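Local coordinates for protein DNA polymerase (Bacillus phage phi29, PDB 2PY5) that replicates the phage genome from a protein primer by processive, strand-displacing DNA synthesis and proofreads the new strand with a 3'-5' exonuclease, at residues F[12-17]-F[164-169]; F[220-225]-F[349-354]. The protein carries 2 engineered substitutions. All blocks are in the same frame, centred on the assembly; numbering follows the deposited sequence. Where two conformers were deposited one is given.

In the fold
Contact 1 (12-17 with 164-169) closes first along the chain and contact 2 (220-225 with 349-354) follows it in series. Their centres are about 48 Å apart, on opposite sides of the chain's centre, and the nearest atoms stay about 32 Å from each other. They share no helix, strand or sheet. Contact 1 sets strand 8-15 of the eight-stranded mixed sheet against helix 160-182, within the N-terminal exonuclease region. Contact 2 sets helix 216-223, from the DNA-binding region that links the two activities, against strand 340-356 of the polymerization region. Each lies beside a nucleotide of a different DNA chain: one at the exonuclease site, the other where the intermediate DNA-binding region meets the polymerization region.

Contact 1: F[12-17]-F[164-169]; sequences AFETTT and AYIKND. Engineered in segment 12-17: Ala-12 (natural residue Asp). With nucleotides of chain A.
Glu-14, near the end of strand 8-15, reaches across to Ile-166 and Asp-169 on helix 160-182, and one carboxylate serves both the helix and the DNA. Its CB already lies 3.5 Å from O3' of the thymidine nucleotide DT7 of chain A. CG then passes Ile-166, 3.7 Å from its CG1, the two side chains running antiparallel past one another. A bend at the next torsion (chi2 -65°) brings the carboxylate back beside the DNA, where its two oxygens part company. OE1 accepts a 2.7 Å hydrogen bond from O3' of DT7. The same O3' accepts a nearly straight bond from Thr-15 N (3.0 Å, 162°), and the strand thus grips the sugar's terminal hydroxyl through a side chain and a backbone N-H. OE2 points to the helix, 4.0 Å from OD2 of Asp-169, the two carboxylate planes being 46° apart. A water 2.7 Å from both Glu-14 OE2 and Asp-169 OD2 sits between the two carboxylates, with OP1 of DT7 just as near; its two protons cannot serve all three at once. Further along, Thr-17 CG2 touches O2 of the thymine base at 3.3 Å. Ala-12, an engineered replacement for aspartate, is on the same strand. Glu-14 is essential for exonucleolysis, and Asp-169 binds magnesium in a structure of this protein. A strand carrying Asp-x-Glu in the natural sequence, facing a helix that supplies another acidic residue, is the hallmark of the DEDD-type 3'-5' exonuclease site of proofreading polymerases.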
loop_
_atom_site.group_PDB
_atom_site.type_symbol
_atom_site.label_atom_id
_atom_site.label_comp_id
_atom_site.label_asym_id
_atom_site.label_seq_id
_atom_site.Cartn_x
_atom_site.Cartn_y
_atom_site.Cartn_z
ATOM N N ALA F 12 5.948 -17.663 13.134
ATOM C CA ALA F 12 6.554 -17.775 11.808
ATOM C C ALA F 12 6.764 -19.232 11.453
ATOM O O ALA F 12 6.900 -20.086 12.337
ATOM C CB ALA F 12 7.887 -17.061 11.765
ATOM N N PHE F 13 6.777 -19.502 10.146
ATOM C CA PHE F 13 7.201 -20.797 9.614
ATOM C C PHE F 13 8.405 -20.631 8.696
ATOM O O PHE F 13 8.543 -19.612 8.002
ATOM C CB PHE F 13 6.121 -21.411 8.731
ATOM C CG PHE F 13 4.832 -21.794 9.433
ATOM C CD1 PHE F 13 3.651 -21.743 8.728
ATOM C CD2 PHE F 13 4.802 -22.241 10.748
ATOM C CE1 PHE F 13 2.463 -22.135 9.288
ATOM C CE2 PHE F 13 3.620 -22.620 11.328
ATOM C CZ PHE F 13 2.433 -22.558 10.593
ATOM N N GLU F 14 9.272 -21.642 8.677
ATOM C CA GLU F 14 10.224 -21.826 7.581
ATOM C C GLU F 14 9.743 -23.041 6.813
ATOM O O GLU F 14 9.285 -24.026 7.405
ATOM C CB GLU F 14 11.656 -22.013 8.068
ATOM C CG GLU F 14 12.167 -20.925 8.999
ATOM C CD GLU F 14 12.277 -19.539 8.354
ATOM O OE1 GLU F 14 12.277 -19.411 7.109
ATOM O OE2 GLU F 14 12.387 -18.562 9.125
ATOM N N THR F 15 9.843 -22.976 5.484
ATOM C CA THR F 15 9.189 -23.962 4.638
ATOM C C THR F 15 10.129 -24.472 3.543
ATOM O O THR F 15 11.068 -23.795 3.150
ATOM C CB THR F 15 7.922 -23.362 3.999
ATOM O OG1 THR F 15 8.304 -22.254 3.174
ATOM C CG2 THR F 15 6.939 -22.868 5.068
ATOM N N THR F 16 9.887 -25.693 3.075
ATOM C CA THR F 16 10.645 -26.229 1.973
ATOM C C THR F 16 10.179 -25.610 0.662
ATOM O O THR F 16 9.071 -25.060 0.589
ATOM C CB THR F 16 10.547 -27.752 1.920
ATOM O OG1 THR F 16 9.198 -28.145 1.676
ATOM C CG2 THR F 16 11.023 -28.357 3.226
ATOM N N THR F 17 11.016 -25.711 -0.368
ATOM C CA THR F 17 10.844 -24.898 -1.568
ATOM C C THR F 17 10.739 -25.734 -2.835
ATOM O O THR F 17 11.003 -25.249 -3.926
ATOM C CB THR F 17 11.976 -23.860 -1.666
ATOM O OG1 THR F 17 13.222 -24.507 -1.933
ATOM C CG2 THR F 17 12.070 -23.061 -0.354
ATOM N N ALA F 164 18.249 -19.229 15.768
ATOM C CA ALA F 164 18.466 -17.816 16.098
ATOM C C ALA F 164 17.755 -16.892 15.116
ATOM O O ALA F 164 17.177 -15.875 15.520
ATOM C CB ALA F 164 19.965 -17.516 16.140
ATOM N N TYR F 165 17.792 -17.230 13.825
ATOM C CA TYR F 165 17.090 -16.436 12.813
ATOM C C TYR F 165 15.575 -16.445 13.042
ATOM O O TYR F 165 14.908 -15.416 12.934
ATOM C CB TYR F 165 17.366 -16.963 11.400
ATOM C CG TYR F 165 18.600 -16.416 10.722
ATOM C CD1 TYR F 165 18.797 -15.044 10.577
ATOM C CD2 TYR F 165 19.556 -17.279 10.184
ATOM C CE1 TYR F 165 19.929 -14.546 9.943
ATOM C CE2 TYR F 165 20.686 -16.788 9.541
ATOM C CZ TYR F 165 20.866 -15.422 9.425
ATOM O OH TYR F 165 21.988 -14.933 8.790
ATOM N N ILE F 166 15.032 -17.620 13.340
ATOM C CA ILE F 166 13.601 -17.770 13.550
ATOM C C ILE F 166 13.169 -16.997 14.801
ATOM O O ILE F 166 12.173 -16.268 14.784
ATOM C CB ILE F 166 13.203 -19.278 13.660
ATOM C CG1 ILE F 166 13.508 -20.006 12.341
ATOM C CG2 ILE F 166 11.709 -19.418 14.034
ATOM C CD1 ILE F 166 13.589 -21.541 12.476
ATOM N N LYS F 167 13.935 -17.137 15.874
ATOM C CA LYS F 167 13.667 -16.421 17.109
ATOM C C LYS F 167 13.712 -14.903 16.889
ATOM O O LYS F 167 12.882 -14.160 17.421
ATOM C CB LYS F 167 14.683 -16.813 18.182
ATOM C CG LYS F 167 14.293 -16.356 19.564
ATOM C CD LYS F 167 15.310 -16.766 20.572
ATOM C CE LYS F 167 14.966 -16.222 21.936
ATOM N NZ LYS F 167 15.954 -16.647 22.960
ATOM N N ASN F 168 14.678 -14.450 16.099
ATOM C CA ASN F 168 14.814 -13.016 15.808
ATOM C C ASN F 168 13.614 -12.521 15.004
ATOM O O ASN F 168 13.050 -11.453 15.300
ATOM C CB ASN F 168 16.116 -12.755 15.046
ATOM C CG ASN F 168 16.323 -11.295 14.720
ATOM O OD1 ASN F 168 16.643 -10.945 13.580
ATOM N ND2 ASN F 168 16.157 -10.428 15.720
ATOM N N ASP F 169 13.222 -13.280 13.981
ATOM C CA ASP F 169 12.057 -12.908 13.162
ATOM C C ASP F 169 10.799 -12.737 13.992
ATOM O O ASP F 169 10.106 -11.722 13.867
ATOM C CB ASP F 169 11.766 -13.947 12.080
ATOM C CG ASP F 169 12.692 -13.846 10.897
ATOM O OD1 ASP F 169 13.558 -12.949 10.872
ATOM O OD2 ASP F 169 12.537 -14.681 9.975
ATOM P P DT A 7 10.435 -15.511 5.264
ATOM O OP1 DT A 7 10.744 -15.752 6.682
ATOM O OP2 DT A 7 11.293 -14.616 4.462
ATOM O "O5'" DT A 7 10.402 -16.888 4.454
ATOM C "C5'" DT A 7 9.570 -17.965 4.860
ATOM C "C4'" DT A 7 9.798 -19.120 3.903
ATOM O "O4'" DT A 7 9.486 -18.696 2.561
ATOM C "C3'" DT A 7 11.233 -19.642 3.810
ATOM O "O3'" DT A 7 11.537 -20.611 4.823
ATOM C "C2'" DT A 7 11.207 -20.297 2.436
ATOM C "C1'" DT A 7 10.307 -19.378 1.631
ATOM N N1 DT A 7 11.046 -18.370 0.788
ATOM C C2 DT A 7 11.464 -18.774 -0.456
ATOM O O2 DT A 7 11.273 -19.894 -0.894
ATOM N N3 DT A 7 12.118 -17.820 -1.184
ATOM C C4 DT A 7 12.388 -16.522 -0.799
ATOM O O4 DT A 7 12.992 -15.741 -1.544
ATOM C C5 DT A 7 11.925 -16.156 0.516
ATOM C C7 DT A 7 12.161 -14.768 1.032
ATOM C C6 DT A 7 11.279 -17.080 1.248
HETATM O O HOH W 1 13.132 -16.261 7.924
#

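Contact 2: F[220-225]-F[349-354]. With nucleotides of chain C.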
loop_
_atom_site.group_PDB
_atom_site.type_symbol
_atom_site.label_atom_id
_atom_site.label_comp_id
_atom_site.label_asym_id
_atom_site.label_seq_id
_atom_site.Cartn_x
_atom_site.Cartn_y
_atom_site.Cartn_z
ATOM N N LYS F 220 -21.484 3.691 -5.892
ATOM C CA LYS F 220 -20.931 3.147 -7.122
ATOM C C LYS F 220 -20.612 4.265 -8.137
ATOM O O LYS F 220 -19.559 4.254 -8.748
ATOM C CB LYS F 220 -21.892 2.117 -7.727
ATOM C CG LYS F 220 -21.378 1.441 -8.979
ATOM C CD LYS F 220 -22.250 0.225 -9.369
ATOM N N GLU F 221 -21.522 5.228 -8.283
ATOM C CA GLU F 221 -21.270 6.385 -9.167
ATOM C C GLU F 221 -20.080 7.215 -8.708
ATOM O O GLU F 221 -19.212 7.578 -9.500
ATOM C CB GLU F 221 -22.516 7.279 -9.294
ATOM C CG GLU F 221 -23.689 6.595 -9.961
ATOM C CD GLU F 221 -24.835 7.537 -10.289
ATOM O OE1 GLU F 221 -25.757 7.093 -11.010
ATOM O OE2 GLU F 221 -24.803 8.721 -9.872
ATOM N N VAL F 222 -20.033 7.512 -7.410
ATOM C CA VAL F 222 -18.910 8.255 -6.858
ATOM C C VAL F 222 -17.594 7.511 -7.163
ATOM O O VAL F 222 -16.603 8.113 -7.539
ATOM C CB VAL F 222 -19.073 8.492 -5.335
ATOM C CG1 VAL F 222 -17.844 9.191 -4.735
ATOM C CG2 VAL F 222 -20.341 9.339 -5.062
ATOM N N ARG F 223 -17.616 6.184 -6.997
ATOM C CA ARG F 223 -16.428 5.368 -7.109
ATOM C C ARG F 223 -15.843 5.373 -8.524
ATOM O O ARG F 223 -14.636 5.223 -8.701
ATOM C CB ARG F 223 -16.741 3.946 -6.647
ATOM C CG ARG F 223 -15.576 2.936 -6.696
ATOM C CD ARG F 223 -15.965 1.586 -6.077
ATOM N NE ARG F 223 -16.499 1.835 -4.750
ATOM C CZ ARG F 223 -15.769 2.154 -3.699
ATOM N NH1 ARG F 223 -14.438 2.099 -3.743
ATOM N NH2 ARG F 223 -16.389 2.463 -2.570
ATOM N N TYR F 224 -16.693 5.586 -9.527
ATOM C CA TYR F 224 -16.181 5.713 -10.893
ATOM C C TYR F 224 -15.157 6.843 -11.020
ATOM O O TYR F 224 -14.331 6.825 -11.926
ATOM C CB TYR F 224 -17.294 5.947 -11.914
ATOM C CG TYR F 224 -18.324 4.855 -12.079
ATOM C CD1 TYR F 224 -19.664 5.165 -12.156
ATOM C CD2 TYR F 224 -17.951 3.520 -12.153
ATOM C CE1 TYR F 224 -20.622 4.188 -12.313
ATOM C CE2 TYR F 224 -18.914 2.524 -12.310
ATOM C CZ TYR F 224 -20.238 2.868 -12.379
ATOM O OH TYR F 224 -21.223 1.883 -12.548
ATOM N N ALA F 225 -15.260 7.842 -10.133
ATOM C CA ALA F 225 -14.379 8.981 -10.145
ATOM C C ALA F 225 -13.140 8.808 -9.263
ATOM O O ALA F 225 -12.333 9.750 -9.156
ATOM C CB ALA F 225 -15.175 10.260 -9.705
ATOM N N SER F 349 -24.869 13.467 -16.427
ATOM C CA SER F 349 -25.439 13.640 -15.097
ATOM C C SER F 349 -24.286 13.820 -14.118
ATOM O O SER F 349 -23.119 13.730 -14.491
ATOM C CB SER F 349 -26.263 12.408 -14.711
ATOM O OG SER F 349 -25.444 11.347 -14.239
ATOM N N GLY F 350 -24.612 14.026 -12.844
ATOM C CA GLY F 350 -23.581 14.029 -11.833
ATOM C C GLY F 350 -24.121 14.160 -10.423
ATOM O O GLY F 350 -25.319 14.011 -10.187
ATOM N N LEU F 351 -23.199 14.439 -9.511
ATOM C CA LEU F 351 -23.512 14.634 -8.093
ATOM C C LEU F 351 -22.772 15.857 -7.600
ATOM O O LEU F 351 -21.597 16.054 -7.914
ATOM C CB LEU F 351 -23.095 13.426 -7.236
ATOM C CG LEU F 351 -23.480 12.011 -7.662
ATOM C CD1 LEU F 351 -22.435 11.450 -8.605
ATOM C CD2 LEU F 351 -23.621 11.101 -6.431
ATOM N N LYS F 352 -23.455 16.689 -6.812
ATOM C CA LYS F 352 -22.801 17.853 -6.203
ATOM C C LYS F 352 -22.784 17.742 -4.685
ATOM O O LYS F 352 -23.645 17.072 -4.079
ATOM C CB LYS F 352 -23.409 19.175 -6.668
ATOM C CG LYS F 352 -24.863 19.354 -6.321
ATOM C CD LYS F 352 -25.405 20.684 -6.794
ATOM C CE LYS F 352 -26.819 20.892 -6.321
ATOM N NZ LYS F 352 -27.399 22.214 -6.824
ATOM N N PHE F 353 -21.775 18.354 -4.089
ATOM C CA PHE F 353 -21.489 18.192 -2.661
ATOM C C PHE F 353 -21.258 19.525 -1.968
ATOM O O PHE F 353 -20.564 20.388 -2.473
ATOM C CB PHE F 353 -20.215 17.358 -2.445
ATOM C CG PHE F 353 -20.247 16.012 -3.120
ATOM C CD1 PHE F 353 -19.855 15.891 -4.437
ATOM C CD2 PHE F 353 -20.679 14.892 -2.444
ATOM C CE1 PHE F 353 -19.891 14.666 -5.085
ATOM C CE2 PHE F 353 -20.714 13.658 -3.107
ATOM C CZ PHE F 353 -20.321 13.580 -4.426
ATOM N N LYS F 354 -21.762 19.613 -0.748
ATOM C CA LYS F 354 -21.276 20.606 0.192
ATOM C C LYS F 354 -19.792 20.395 0.428
ATOM O O LYS F 354 -19.263 19.293 0.208
ATOM C CB LYS F 354 -22.035 20.530 1.517
ATOM C CG LYS F 354 -23.524 20.639 1.371
ATOM C CD LYS F 354 -24.249 20.692 2.712
ATOM C CE LYS F 354 -24.538 19.331 3.248
ATOM N NZ LYS F 354 -25.665 19.413 4.243
ATOM P P DT C 6 -11.965 -0.078 -5.661
ATOM O OP1 DT C 6 -12.802 0.953 -6.299
ATOM O OP2 DT C 6 -12.522 -1.079 -4.708
ATOM O "O5'" DT C 6 -11.219 -0.925 -6.802
ATOM C "C5'" DT C 6 -10.700 -0.301 -7.960
ATOM C "C4'" DT C 6 -10.160 -1.375 -8.881
ATOM O "O4'" DT C 6 -8.951 -1.896 -8.272
ATOM C "C3'" DT C 6 -11.096 -2.571 -9.101
ATOM O "O3'" DT C 6 -11.104 -3.004 -10.472
ATOM C "C2'" DT C 6 -10.531 -3.638 -8.171
ATOM C "C1'" DT C 6 -9.042 -3.303 -8.171
ATOM N N1 DT C 6 -8.262 -3.756 -6.954
ATOM C C2 DT C 6 -7.042 -4.378 -7.150
ATOM O O2 DT C 6 -6.568 -4.580 -8.259
ATOM N N3 DT C 6 -6.397 -4.753 -5.990
ATOM C C4 DT C 6 -6.832 -4.582 -4.686
ATOM O O4 DT C 6 -6.171 -4.963 -3.723
ATOM C C5 DT C 6 -8.114 -3.923 -4.550
ATOM C C7 DT C 6 -8.706 -3.676 -3.193
ATOM C C6 DT C 6 -8.756 -3.547 -5.671
HETATM O O HOH W 2 -25.650 11.221 -11.453
#
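Val-222 meets Phe-353 and Leu-351 where helix 216-223 packs on strand 340-356, a helix-on-sheet contact joining the DNA-binding linker region to the antiparallel sheet of the polymerization region. With CG1 opposite the backbone N (chi1 176°), CG2 is the methyl turned to the sheet. It abuts the ring edge of Phe-353 near its plane, 4.3 Å from CZ. Ile-285 of the neighbouring strand and Val-431 of helix 427-447 also touch Val-222. The preceding residue, Glu-221, is stretched out, and a water ties its OE2 to the strand, donating to it and to Gly-350 O and accepting from Ser-349 OG at 2.8 Å. Leu-351 was modelled in two conformers; in the one given, it crosses Val-222 at about a right angle, CD2 4.0 Å from CG2, and lies obliquely to Glu-221, CD1 3.8 Å from OE2. Arg-223, on the same helix, reaches DNA. Its chain bends at chi3 (-53°); Asp-219 forms a salt bridge with NH2, and Ala-394 O accepts from NH1. OP1 of the thymidine nucleotide DT6 of chain C lies at the guanidinium edge, in plane, and accepts a hydrogen bond from that same Arg-223 NH1 at 3.2 Å and 172°.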